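Local atomic coordinates of putative cell surface hydrolase (Lactobacillus plantarum, PDB entry 3LP5), a protein that probably acts as a cell surface hydrolase of the alpha/beta hydrolase superfamily, with a substrate that has not been established. Residues 65-70 with 78-83; 83-88 with 117-122; 226-229 with 235-238. All blocks are in the same frame, centred on the assembly; numbering follows the deposited sequence.

Contact 1: 65-70 with 78-83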
ATOM      1  N   ILE A  65       3.598  -9.209  -1.819  1.00 12.65           N
ATOM      2  CA  ILE A  65       4.307  -9.243  -3.093  1.00 12.87           C
ATOM      3  C   ILE A  65       5.459  -8.267  -3.021  1.00 13.59           C
ATOM      4  O   ILE A  65       5.212  -7.056  -2.913  1.00 13.87           O
ATOM      5  CB  ILE A  65       3.386  -8.870  -4.305  1.00 11.30           C
ATOM      6  CG1 ILE A  65       2.191  -9.815  -4.375  1.00 13.09           C
ATOM      7  CG2 ILE A  65       4.229  -8.882  -5.633  1.00 13.76           C
ATOM      8  CD1 ILE A  65       1.204  -9.455  -5.434  1.00 11.72           C
ATOM      9  N   GLY A  66       6.703  -8.773  -3.046  1.00 13.13           N
ATOM     10  CA  GLY A  66       7.855  -7.884  -3.143  1.00 12.87           C
ATOM     11  C   GLY A  66       8.784  -8.280  -4.258  1.00 13.19           C
ATOM     12  O   GLY A  66       8.468  -9.162  -5.095  1.00 14.16           O
ATOM     13  N   PHE A  67       9.908  -7.602  -4.314  1.00 12.64           N
ATOM     14  CA  PHE A  67      10.776  -7.684  -5.507  1.00 13.07           C
ATOM     15  C   PHE A  67      12.218  -7.886  -5.113  1.00 13.12           C
ATOM     16  O   PHE A  67      12.679  -7.201  -4.191  1.00 14.19           O
ATOM     17  CB  PHE A  67      10.621  -6.382  -6.315  1.00 11.68           C
ATOM     18  CG  PHE A  67       9.192  -5.946  -6.472  1.00 13.56           C
ATOM     19  CD1 PHE A  67       8.345  -6.609  -7.350  1.00 13.82           C
ATOM     20  CD2 PHE A  67       8.673  -4.907  -5.660  1.00 13.67           C
ATOM     21  CE1 PHE A  67       6.995  -6.232  -7.477  1.00 12.40           C
ATOM     22  CE2 PHE A  67       7.363  -4.536  -5.761  1.00 12.14           C
ATOM     23  CZ  PHE A  67       6.490  -5.219  -6.662  1.00 11.96           C
ATOM     24  N   ALA A  68      12.949  -8.743  -5.854  1.00 12.93           N
ATOM     25  CA  ALA A  68      14.395  -8.893  -5.671  1.00 11.91           C
ATOM     26  C   ALA A  68      14.987  -7.509  -5.860  1.00 12.72           C
ATOM     27  O   ALA A  68      15.829  -7.082  -5.048  1.00 12.77           O
ATOM     28  CB  ALA A  68      15.031  -9.878  -6.697  1.00 10.60           C
ATOM     29  N   ASN A  69      14.537  -6.780  -6.890  1.00 11.11           N
ATOM     30  CA  ASN A  69      15.014  -5.381  -7.038  1.00 11.48           C
ATOM     31  C   ASN A  69      13.981  -4.483  -6.402  1.00 11.38           C
ATOM     32  O   ASN A  69      12.959  -4.102  -7.063  1.00  9.23           O
ATOM     33  CB  ASN A  69      15.242  -4.950  -8.507  1.00 11.81           C
ATOM     34  CG  ASN A  69      15.466  -3.416  -8.653  1.00 14.20           C
ATOM     35  OD1 ASN A  69      15.463  -2.661  -7.654  1.00 14.18           O
ATOM     36  ND2 ASN A  69      15.621  -2.941  -9.909  1.00 14.15           N
ATOM     37  N   ASN A  70      14.211  -4.164  -5.120  1.00 11.37           N
ATOM     38  CA  ASN A  70      13.274  -3.295  -4.372  1.00 12.62           C
ATOM     39  C   ASN A  70      13.808  -1.891  -4.137  1.00 12.14           C
ATOM     40  O   ASN A  70      13.366  -1.207  -3.209  1.00 13.55           O
ATOM     41  CB  ASN A  70      12.852  -3.928  -3.019  1.00 12.74           C
ATOM     42  CG  ASN A  70      14.057  -4.164  -2.089  1.00 14.74           C
ATOM     43  OD1 ASN A  70      15.180  -4.013  -2.496  1.00 16.89           O
ATOM     44  ND2 ASN A  70      13.804  -4.540  -0.872  1.00 17.92           N
ATOM     45  N   ASP A  78       9.123   2.034 -12.026  1.00 10.85           N
ATOM     46  CA  ASP A  78       8.427   1.676 -13.310  1.00 11.26           C
ATOM     47  C   ASP A  78       8.523   0.166 -13.565  1.00 11.40           C
ATOM     48  O   ASP A  78       7.559  -0.424 -14.005  1.00 10.66           O
ATOM     49  CB  ASP A  78       8.970   2.468 -14.515  1.00 11.24           C
ATOM     50  CG  ASP A  78       8.509   3.947 -14.520  1.00 13.28           C
ATOM     51  OD1 ASP A  78       7.545   4.335 -13.821  1.00 14.76           O
ATOM     52  OD2 ASP A  78       9.118   4.744 -15.223  1.00 12.11           O
ATOM     53  N   LYS A  79       9.674  -0.457 -13.262  1.00 10.63           N
ATOM     54  CA  LYS A  79       9.794  -1.943 -13.353  1.00  9.68           C
ATOM     55  C   LYS A  79       8.991  -2.687 -12.304  1.00  7.73           C
ATOM     56  O   LYS A  79       8.461  -3.753 -12.592  1.00  7.01           O
ATOM     57  CB  LYS A  79      11.272  -2.398 -13.217  1.00  9.94           C
ATOM     58  CG  LYS A  79      12.188  -1.834 -14.288  1.00 11.41           C
ATOM     59  CD  LYS A  79      13.646  -2.134 -13.996  1.00 13.75           C
ATOM     60  CE  LYS A  79      14.591  -1.279 -14.867  1.00 15.09           C
ATOM     61  NZ  LYS A  79      15.932  -1.951 -14.987  1.00 16.92           N
ATOM     62  N   GLN A  80       8.972  -2.181 -11.075  1.00  8.46           N
ATOM     63  CA  GLN A  80       8.216  -2.855 -10.001  1.00  9.49           C
ATOM     64  C   GLN A  80       6.726  -2.881 -10.282  1.00  9.86           C
ATOM     65  O   GLN A  80       6.034  -3.823  -9.898  1.00 10.64           O
ATOM     66  CB  GLN A  80       8.540  -2.253  -8.614  1.00  9.50           C
ATOM     67  CG  GLN A  80      10.056  -2.478  -8.242  1.00  9.35           C
ATOM     68  CD  GLN A  80      10.661  -1.281  -7.419  1.00 11.68           C
ATOM     69  OE1 GLN A  80       9.990  -0.288  -7.170  1.00 10.17           O
ATOM     70  NE2 GLN A  80      11.911  -1.416  -6.977  1.00 12.42           N
ATOM     71  N   ALA A  81       6.234  -1.867 -10.980  1.00 10.84           N
ATOM     72  CA  ALA A  81       4.812  -1.867 -11.378  1.00 11.44           C
ATOM     73  C   ALA A  81       4.507  -2.932 -12.409  1.00 11.48           C
ATOM     74  O   ALA A  81       3.489  -3.553 -12.315  1.00 10.00           O
ATOM     75  CB  ALA A  81       4.374  -0.493 -11.851  1.00  9.09           C
ATOM     76  N   VAL A  82       5.450  -3.199 -13.324  1.00 11.72           N
ATOM     77  CA  VAL A  82       5.345  -4.320 -14.243  1.00 11.47           C
ATOM     78  C   VAL A  82       5.475  -5.625 -13.535  1.00 11.31           C
ATOM     79  O   VAL A  82       4.711  -6.531 -13.804  1.00 12.59           O
ATOM     80  CB  VAL A  82       6.400  -4.234 -15.305  1.00 12.72           C
ATOM     81  CG1 VAL A  82       6.359  -5.472 -16.222  1.00 12.74           C
ATOM     82  CG2 VAL A  82       6.234  -2.895 -16.118  1.00 12.98           C
ATOM     83  N   TRP A  83       6.470  -5.777 -12.655  1.00 10.39           N
ATOM     84  CA  TRP A  83       6.553  -6.987 -11.851  1.00  8.38           C
ATOM     85  C   TRP A  83       5.296  -7.249 -10.993  1.00  9.45           C
ATOM     86  O   TRP A  83       4.850  -8.415 -10.819  1.00  9.57           O
ATOM     87  CB  TRP A  83       7.825  -6.935 -10.956  1.00  6.97           C
ATOM     88  CG  TRP A  83       9.128  -7.012 -11.779  1.00  9.52           C
ATOM     89  CD1 TRP A  83       9.345  -7.747 -12.891  1.00  9.83           C
ATOM     90  CD2 TRP A  83      10.380  -6.363 -11.463  1.00 12.59           C
ATOM     91  NE1 TRP A  83      10.660  -7.541 -13.360  1.00 11.54           N
ATOM     92  CE2 TRP A  83      11.310  -6.707 -12.483  1.00 13.24           C
ATOM     93  CE3 TRP A  83      10.815  -5.532 -10.397  1.00  8.71           C
ATOM     94  CZ2 TRP A  83      12.634  -6.200 -12.493  1.00 12.31           C
ATOM     95  CZ3 TRP A  83      12.122  -5.004 -10.431  1.00  8.00           C
ATOM     96  CH2 TRP A  83      13.025  -5.369 -11.438  1.00  7.15           C
TER

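Contact 2: 83-88 with 117-122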
ATOM      1  N   TRP A  83       6.470  -5.777 -12.655  1.00 10.39           N
ATOM      2  CA  TRP A  83       6.553  -6.987 -11.851  1.00  8.38           C
ATOM      3  C   TRP A  83       5.296  -7.249 -10.993  1.00  9.45           C
ATOM      4  O   TRP A  83       4.850  -8.415 -10.819  1.00  9.57           O
ATOM      5  CB  TRP A  83       7.825  -6.935 -10.956  1.00  6.97           C
ATOM      6  CG  TRP A  83       9.128  -7.012 -11.779  1.00  9.52           C
ATOM      7  CD1 TRP A  83       9.345  -7.747 -12.891  1.00  9.83           C
ATOM      8  CD2 TRP A  83      10.380  -6.363 -11.463  1.00 12.59           C
ATOM      9  NE1 TRP A  83      10.660  -7.541 -13.360  1.00 11.54           N
ATOM     10  CE2 TRP A  83      11.310  -6.707 -12.483  1.00 13.24           C
ATOM     11  CE3 TRP A  83      10.815  -5.532 -10.397  1.00  8.71           C
ATOM     12  CZ2 TRP A  83      12.634  -6.200 -12.493  1.00 12.31           C
ATOM     13  CZ3 TRP A  83      12.122  -5.004 -10.431  1.00  8.00           C
ATOM     14  CH2 TRP A  83      13.025  -5.369 -11.438  1.00  7.15           C
ATOM     15  N   LEU A  84       4.723  -6.186 -10.427  1.00 10.08           N
ATOM     16  CA  LEU A  84       3.471  -6.333  -9.640  1.00 11.00           C
ATOM     17  C   LEU A  84       2.352  -6.901 -10.501  1.00 10.83           C
ATOM     18  O   LEU A  84       1.583  -7.799 -10.095  1.00 11.97           O
ATOM     19  CB  LEU A  84       3.012  -4.969  -9.078  1.00 10.53           C
ATOM     20  CG  LEU A  84       1.682  -5.000  -8.241  1.00 10.92           C
ATOM     21  CD1 LEU A  84       1.639  -6.134  -7.177  1.00 10.55           C
ATOM     22  CD2 LEU A  84       1.478  -3.674  -7.519  1.00  9.99           C
ATOM     23  N   ASN A  85       2.230  -6.364 -11.706  1.00 11.05           N
ATOM     24  CA  ASN A  85       1.254  -6.859 -12.668  1.00 11.63           C
ATOM     25  C   ASN A  85       1.586  -8.315 -13.044  1.00 11.99           C
ATOM     26  O   ASN A  85       0.670  -9.169 -13.133  1.00 12.62           O
ATOM     27  CB  ASN A  85       1.333  -5.965 -13.898  1.00 10.31           C
ATOM     28  CG  ASN A  85       0.187  -6.186 -14.869  1.00 12.56           C
ATOM     29  OD1 ASN A  85      -0.871  -6.736 -14.524  1.00  9.62           O
ATOM     30  ND2 ASN A  85       0.411  -5.789 -16.098  1.00 14.53           N
ATOM     31  N   THR A  86       2.885  -8.630 -13.209  1.00 11.57           N
ATOM     32  CA  THR A  86       3.244 -10.034 -13.437  1.00 12.64           C
ATOM     33  C   THR A  86       2.775 -10.933 -12.296  1.00 11.74           C
ATOM     34  O   THR A  86       2.278 -11.981 -12.532  1.00 12.17           O
ATOM     35  CB  THR A  86       4.785 -10.189 -13.622  1.00 14.02           C
ATOM     36  OG1 THR A  86       5.156  -9.367 -14.722  1.00 14.21           O
ATOM     37  CG2 THR A  86       5.202 -11.655 -13.925  1.00 14.48           C
ATOM     38  N   ALA A  87       2.954 -10.513 -11.039  1.00 11.96           N
ATOM     39  CA  ALA A  87       2.611 -11.342  -9.936  1.00 10.90           C
ATOM     40  C   ALA A  87       1.076 -11.375  -9.819  1.00 11.62           C
ATOM     41  O   ALA A  87       0.474 -12.406  -9.587  1.00 11.29           O
ATOM     42  CB  ALA A  87       3.265 -10.800  -8.616  1.00  9.29           C
ATOM     43  N   PHE A  88       0.446 -10.240 -10.033  1.00 11.92           N
ATOM     44  CA  PHE A  88      -0.998 -10.163  -9.907  1.00 13.88           C
ATOM     45  C   PHE A  88      -1.616 -11.113 -10.922  1.00 14.13           C
ATOM     46  O   PHE A  88      -2.516 -11.868 -10.610  1.00 13.30           O
ATOM     47  CB  PHE A  88      -1.453  -8.715 -10.158  1.00 13.08           C
ATOM     48  CG  PHE A  88      -2.894  -8.483  -9.895  1.00 15.24           C
ATOM     49  CD1 PHE A  88      -3.342  -8.289  -8.579  1.00 13.53           C
ATOM     50  CD2 PHE A  88      -3.797  -8.432 -10.942  1.00 14.80           C
ATOM     51  CE1 PHE A  88      -4.698  -8.027  -8.294  1.00 14.29           C
ATOM     52  CE2 PHE A  88      -5.172  -8.212 -10.682  1.00 17.09           C
ATOM     53  CZ  PHE A  88      -5.621  -8.000  -9.336  1.00 15.07           C
ATOM     54  N   GLU A 117      -3.402   2.567 -12.098  1.00 10.31           N
ATOM     55  CA  GLU A 117      -3.685   3.547 -13.160  1.00 11.00           C
ATOM     56  C   GLU A 117      -3.525   2.913 -14.542  1.00 12.23           C
ATOM     57  O   GLU A 117      -4.278   3.269 -15.444  1.00 11.15           O
ATOM     58  CB  GLU A 117      -2.685   4.722 -13.128  1.00 10.86           C
ATOM     59  CG  GLU A 117      -2.861   5.605 -11.952  1.00 11.98           C
ATOM     60  CD  GLU A 117      -1.815   6.688 -11.884  1.00 13.43           C
ATOM     61  OE1 GLU A 117      -0.723   6.489 -12.391  1.00 14.66           O
ATOM     62  OE2 GLU A 117      -2.088   7.760 -11.344  1.00 14.60           O
ATOM     63  N   ARG A 118      -2.522   2.025 -14.698  1.00 11.15           N
ATOM     64  CA  ARG A 118      -2.106   1.519 -16.017  1.00 12.41           C
ATOM     65  C   ARG A 118      -2.403   0.049 -16.316  1.00 12.76           C
ATOM     66  O   ARG A 118      -2.670  -0.306 -17.487  1.00 13.05           O
ATOM     67  CB  ARG A 118      -0.618   1.789 -16.218  1.00 12.98           C
ATOM     68  CG  ARG A 118      -0.271   3.270 -16.082  1.00 14.25           C
ATOM     69  CD  ARG A 118       1.104   3.516 -16.615  1.00 22.03           C
ATOM     70  NE  ARG A 118       1.033   3.740 -18.063  1.00 26.12           N
ATOM     71  CZ  ARG A 118       2.075   4.060 -18.827  1.00 30.13           C
ATOM     72  NH1 ARG A 118       3.271   4.179 -18.259  1.00 28.02           N
ATOM     73  NH2 ARG A 118       1.915   4.285 -20.153  1.00 28.02           N
ATOM     74  N   TYR A 119      -2.365  -0.809 -15.283  1.00 10.74           N
ATOM     75  CA  TYR A 119      -2.290  -2.248 -15.548  1.00 10.70           C
ATOM     76  C   TYR A 119      -3.459  -3.048 -15.016  1.00 10.69           C
ATOM     77  O   TYR A 119      -3.732  -4.158 -15.488  1.00 11.56           O
ATOM     78  CB  TYR A 119      -0.969  -2.809 -14.985  1.00  9.81           C
ATOM     79  CG  TYR A 119       0.249  -2.114 -15.558  1.00 11.32           C
ATOM     80  CD1 TYR A 119       0.304  -1.790 -16.904  1.00 10.76           C
ATOM     81  CD2 TYR A 119       1.354  -1.768 -14.723  1.00 10.79           C
ATOM     82  CE1 TYR A 119       1.418  -1.101 -17.432  1.00 13.10           C
ATOM     83  CE2 TYR A 119       2.459  -1.106 -15.252  1.00 11.92           C
ATOM     84  CZ  TYR A 119       2.478  -0.796 -16.597  1.00 14.30           C
ATOM     85  OH  TYR A 119       3.582  -0.210 -17.147  1.00 20.28           O
ATOM     86  N   LEU A 120      -4.153  -2.525 -14.026  1.00 10.69           N
ATOM     87  CA  LEU A 120      -5.290  -3.317 -13.494  1.00 11.64           C
ATOM     88  C   LEU A 120      -6.394  -3.573 -14.565  1.00 12.98           C
ATOM     89  O   LEU A 120      -6.984  -4.681 -14.600  1.00 14.12           O
ATOM     90  CB  LEU A 120      -5.866  -2.694 -12.206  1.00 11.59           C
ATOM     91  CG  LEU A 120      -7.157  -3.351 -11.691  1.00 13.34           C
ATOM     92  CD1 LEU A 120      -6.852  -4.739 -11.173  1.00 14.89           C
ATOM     93  CD2 LEU A 120      -7.876  -2.508 -10.647  1.00 14.60           C
ATOM     94  N   LYS A 121      -6.666  -2.591 -15.429  1.00 13.69           N
ATOM     95  CA  LYS A 121      -7.595  -2.798 -16.573  1.00 15.42           C
ATOM     96  C   LYS A 121      -7.261  -4.047 -17.428  1.00 16.27           C
ATOM     97  O   LYS A 121      -8.068  -4.417 -18.229  1.00 18.07           O
ATOM     98  CB  LYS A 121      -7.627  -1.578 -17.490  1.00 14.64           C
ATOM     99  CG  LYS A 121      -6.296  -1.364 -18.245  1.00 15.67           C
ATOM    100  CD  LYS A 121      -6.413  -0.132 -19.118  1.00 25.36           C
ATOM    101  CE  LYS A 121      -5.089   0.605 -19.311  1.00 27.31           C
ATOM    102  NZ  LYS A 121      -5.214   1.252 -20.625  1.00 27.40           N
ATOM    103  N   GLU A 122      -6.095  -4.686 -17.268  1.00 16.67           N
ATOM    104  CA  GLU A 122      -5.790  -5.897 -18.050  1.00 17.14           C
ATOM    105  C   GLU A 122      -6.441  -7.112 -17.450  1.00 17.16           C
ATOM    106  O   GLU A 122      -6.506  -8.125 -18.127  1.00 15.06           O
ATOM    107  CB  GLU A 122      -4.273  -6.177 -18.187  1.00 18.54           C
ATOM    108  CG  GLU A 122      -3.483  -5.082 -18.942  1.00 20.46           C
ATOM    109  CD  GLU A 122      -1.950  -5.269 -18.913  1.00 26.27           C
ATOM    110  OE1 GLU A 122      -1.431  -6.377 -18.624  1.00 23.17           O
ATOM    111  OE2 GLU A 122      -1.253  -4.280 -19.211  1.00 29.97           O
TER
HETATM  112  O   HOH W   1      -3.709  -6.836 -14.387  1.00 11.63           O

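Contact 3: 226-229 with 235-238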
ATOM      1  N   LEU A 226      -5.035   1.149  12.532  1.00 10.51           N
ATOM      2  CA  LEU A 226      -5.707   1.821  11.413  1.00 10.52           C
ATOM      3  C   LEU A 226      -5.962   0.875  10.277  1.00 10.75           C
ATOM      4  O   LEU A 226      -6.952   1.007   9.533  1.00 10.39           O
ATOM      5  CB  LEU A 226      -4.881   3.020  10.930  1.00 10.55           C
ATOM      6  CG  LEU A 226      -4.760   4.161  11.963  1.00  7.93           C
ATOM      7  CD1 LEU A 226      -3.690   5.115  11.482  1.00  9.09           C
ATOM      8  CD2 LEU A 226      -6.082   4.921  12.190  1.00  9.60           C
ATOM      9  N   ILE A 227      -5.016  -0.033  10.069  1.00  9.49           N
ATOM     10  CA  ILE A 227      -5.166  -1.001   8.998  1.00  9.98           C
ATOM     11  C   ILE A 227      -6.393  -1.826   9.335  1.00 10.38           C
ATOM     12  O   ILE A 227      -7.306  -1.984   8.488  1.00 11.35           O
ATOM     13  CB  ILE A 227      -3.944  -1.935   8.817  1.00 10.20           C
ATOM     14  CG1 ILE A 227      -2.745  -1.201   8.222  1.00 11.13           C
ATOM     15  CG2 ILE A 227      -4.319  -3.192   8.026  1.00 10.56           C
ATOM     16  CD1 ILE A 227      -1.415  -1.988   8.389  1.00 10.92           C
ATOM     17  N   ARG A 228      -6.454  -2.286  10.572  1.00  8.91           N
ATOM     18  CA  ARG A 228      -7.669  -3.037  11.029  1.00  8.96           C
ATOM     19  C   ARG A 228      -9.007  -2.263  10.879  1.00  9.80           C
ATOM     20  O   ARG A 228      -9.974  -2.776  10.322  1.00 12.51           O
ATOM     21  CB  ARG A 228      -7.482  -3.518  12.443  1.00  8.97           C
ATOM     22  CG  ARG A 228      -6.466  -4.635  12.527  1.00  7.94           C
ATOM     23  CD  ARG A 228      -6.241  -5.043  13.990  1.00 13.18           C
ATOM     24  NE  ARG A 228      -7.496  -5.526  14.584  1.00 15.22           N
ATOM     25  CZ  ARG A 228      -7.789  -5.477  15.874  1.00 21.46           C
ATOM     26  NH1 ARG A 228      -6.917  -4.997  16.750  1.00 21.02           N
ATOM     27  NH2 ARG A 228      -8.941  -5.983  16.303  1.00 24.52           N
ATOM     28  N   GLN A 229      -9.065  -1.031  11.371  1.00 10.81           N
ATOM     29  CA  GLN A 229     -10.247  -0.215  11.297  1.00 11.30           C
ATOM     30  C   GLN A 229     -10.659   0.189   9.863  1.00 12.83           C
ATOM     31  O   GLN A 229     -11.831   0.168   9.548  1.00 12.74           O
ATOM     32  CB  GLN A 229     -10.068   1.040  12.151  1.00 11.28           C
ATOM     33  CG  GLN A 229     -11.227   2.046  12.041  1.00 13.89           C
ATOM     34  CD  GLN A 229     -11.281   2.964  13.218  1.00 17.46           C
ATOM     35  OE1 GLN A 229     -10.680   2.682  14.271  1.00 20.52           O
ATOM     36  NE2 GLN A 229     -11.987   4.058  13.075  1.00 18.07           N
ATOM     37  N   THR A 235     -14.725  -4.427  13.156  1.00 19.18           N
ATOM     38  CA  THR A 235     -15.415  -3.656  14.183  1.00 20.15           C
ATOM     39  C   THR A 235     -14.426  -3.462  15.372  1.00 19.35           C
ATOM     40  O   THR A 235     -13.812  -4.421  15.809  1.00 17.76           O
ATOM     41  CB  THR A 235     -16.741  -4.344  14.572  1.00 20.79           C
ATOM     42  OG1 THR A 235     -16.464  -5.729  14.730  1.00 26.32           O
ATOM     43  CG2 THR A 235     -17.783  -4.238  13.442  1.00 21.01           C
ATOM     44  N   MET A 236     -14.200  -2.212  15.820  1.00 18.81           N
ATOM     45  CA  MET A 236     -13.112  -1.909  16.802  1.00 17.56           C
ATOM     46  C   MET A 236     -13.791  -1.503  18.121  1.00 17.94           C
ATOM     47  O   MET A 236     -14.960  -1.113  18.078  1.00 15.75           O
ATOM     48  CB  MET A 236     -12.239  -0.742  16.314  1.00 18.97           C
ATOM     49  CG  MET A 236     -11.606  -0.933  14.897  1.00 16.98           C
ATOM     50  SD  MET A 236     -10.485  -2.313  14.766  1.00 15.24           S
ATOM     51  CE  MET A 236      -9.146  -1.707  15.801  1.00 19.49           C
ATOM     52  N   PRO A 237     -13.060  -1.538  19.266  1.00 16.96           N
ATOM     53  CA  PRO A 237     -13.676  -1.001  20.511  1.00 18.23           C
ATOM     54  C   PRO A 237     -13.983   0.502  20.346  1.00 18.30           C
ATOM     55  O   PRO A 237     -13.310   1.220  19.561  1.00 17.67           O
ATOM     56  CB  PRO A 237     -12.602  -1.257  21.592  1.00 17.90           C
ATOM     57  CG  PRO A 237     -11.706  -2.336  21.030  1.00 16.86           C
ATOM     58  CD  PRO A 237     -11.740  -2.149  19.513  1.00 17.03           C
ATOM     59  N   ASP A 238     -15.031   0.973  21.004  1.00 20.28           N
ATOM     60  CA  ASP A 238     -15.562   2.333  20.726  1.00 22.23           C
ATOM     61  C   ASP A 238     -14.529   3.461  20.899  1.00 21.77           C
ATOM     62  O   ASP A 238     -14.504   4.423  20.112  1.00 20.52           O
ATOM     63  CB  ASP A 238     -16.837   2.643  21.562  1.00 23.79           C
ATOM     64  CG  ASP A 238     -18.065   1.816  21.130  1.00 28.39           C
ATOM     65  OD1 ASP A 238     -18.798   1.311  22.011  1.00 31.44           O
ATOM     66  OD2 ASP A 238     -18.312   1.665  19.905  1.00 34.32           O
TER

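Contact 1: 65-70 with 78-83
Phe67, at the end of strand 62-67, packs against Gln80 and Trp83 of helix 74-92. Gln80 covers one face of the phenyl ring with its aliphatic part. Gln80 CB makes a CH-pi contact, 4.0 Å from the ring centroid of Phe67 and near the ring normal. The Gln80 amide plane lies 17° from the plane of the ring. Trp83 CB lies 3.6 Å from Phe67 CE1.

Asn69 meets the far end of the indole. Asn69 CB lies 3.7 Å from both CZ3 and CH2 of Trp83, and Asn69 ND2 sits at the edge of the indole, in the ring plane. The amide and indole planes are 64° apart. Asn69 CG points anti to the backbone N, which turns the amide toward the helix. Its OD1 accepts a hydrogen bond from the Arg71 backbone N.

One hydrogen bond joins the segments. Gln80 NE2 donates to Asn69 O at 2.9 Å, with an N-H...O angle of 156°. The donor is tilted from the carbonyl plane. Gln80 NE2 also donates to Arg71 O, so two backbone carbonyls of the loop hold this amide.

Ile111 of helix 107-118 touches Phe67 and Gln80 and extends the packing. The arrangement belongs to a beta-alpha-beta crossover of the alpha/beta hydrolase fold, in which helix 74-92 links the parallel strands 62-67 and 99-105.

Contact 2: 83-88 with 117-122
Tyr119 faces Asn85 of helix 74-92. It meets the asparagine mainly through its first side-chain carbon. Tyr119 CB lies 3.5 Å from Asn85 ND2 and 3.6 Å from Asn85 CG. The phenol end leads away from 83-88, toward the preceding turn of the same helix, at Ala81 and Val82. The Asn85 amide and the Tyr119 ring are nearly parallel, with planes 3° apart, although the side chains run at about a right angle to each other. The backbone carbonyl of Tyr119 is also tied to Asn85. A water donates to Asn85 OD1 at 2.8 Å and to Tyr119 O at 2.9 Å.

Leu120 makes the apolar part of the contact. Leu120 CD1 lies 3.9 Å from Phe88 CE2. Phe88 also meets the rings of Phe115 and Phe100, and Phe115 touches Leu120 as well. This methyl therefore joins a buried aromatic cluster.

Glu122 closes the segment. Glu122 OE1 accepts a hydrogen bond from Asn85 ND2 at 3.2 Å. The N-H...O angle is 167°, so the bond is long but nearly straight. The nitrogen lies above the carboxylate plane, while the oxygen lies close to the amide plane of Asn85. With chi1 at -168°, the Asn85 amide swings off the helix to meet Tyr119 and Glu122. Both ends of the amide are then used: ND2 by the carboxylate, OD1 by the water.

The contact ties helix 74-92 to the 3-10 turn at 120-122, which comes after helix 107-118. Both helices pack beside the central sheet, as in alpha/beta hydrolases. Helix 107-118 follows strand 99-105 and a probable nucleophile elbow.

Contact 3: 226-229 with 235-238
Met236 reaches back from the loop between helices 217-231 and 238-245 and packs on Arg228 and Gln229. The two helices are the last in the chain. Helix 217-231 follows the edge strand 201-206 of the alpha/beta hydrolase sheet, and Pro237 takes the N-cap position of helix 238-245. The contact lies at the surface and rests on van der Waals packing.

This packing runs along the side of the helix. Met236 CG lies 3.7 Å from Gln229 CB and 3.8 Å from Gln229 OE1. The sulfur sits close to the helix backbone, with Met236 SD 3.9 Å from Gln229 N. Met236 SD also lies 4.0 Å from Arg228 CB. The methionine chain bends at chi2 (-62°) and again at chi3 (-68°), which carries its methyl across to the arginine.

The polar ends bond to residues nearby. Arg228 NH2 forms a salt bridge with Glu234 OE1, two residues before the methionine. Gln229 OE1 accepts a hydrogen bond from Asn244 ND2 of helix 238-245. The polar ends of both side chains are thus bonded elsewhere, while their carbons meet Met236.

The guanidinium is met on one face. The arginine chain bends at chi3 (61°), and the flat group lies beneath the methionine methyl. Met236 CE stands over the centre of that face, 4.0 Å from Arg228 CZ.

Overall arrangement
Contacts 1 and 2 adjoin along helix 74-92 and share Trp83. Their centres are 11 Å apart. Ile65 CG2 touches Ala87 CB at 3.7 Å, so strand 62-67 packs on the part of the helix used in contact 2. Contact 3 is separate. It lies on the opposite side of the chain's centre, with centres 31 Å from contact 1 and 30 Å from contact 2. Phe67 of contact 1 lies near, without touching, the probable nucleophile elbow around Ser106. The Trp83 side chain is about 4 Å from a bound sodium ion. Arg228 of contact 3 is about 8 Å from a different sodium ion and touches Thr31, a sodium-site residue.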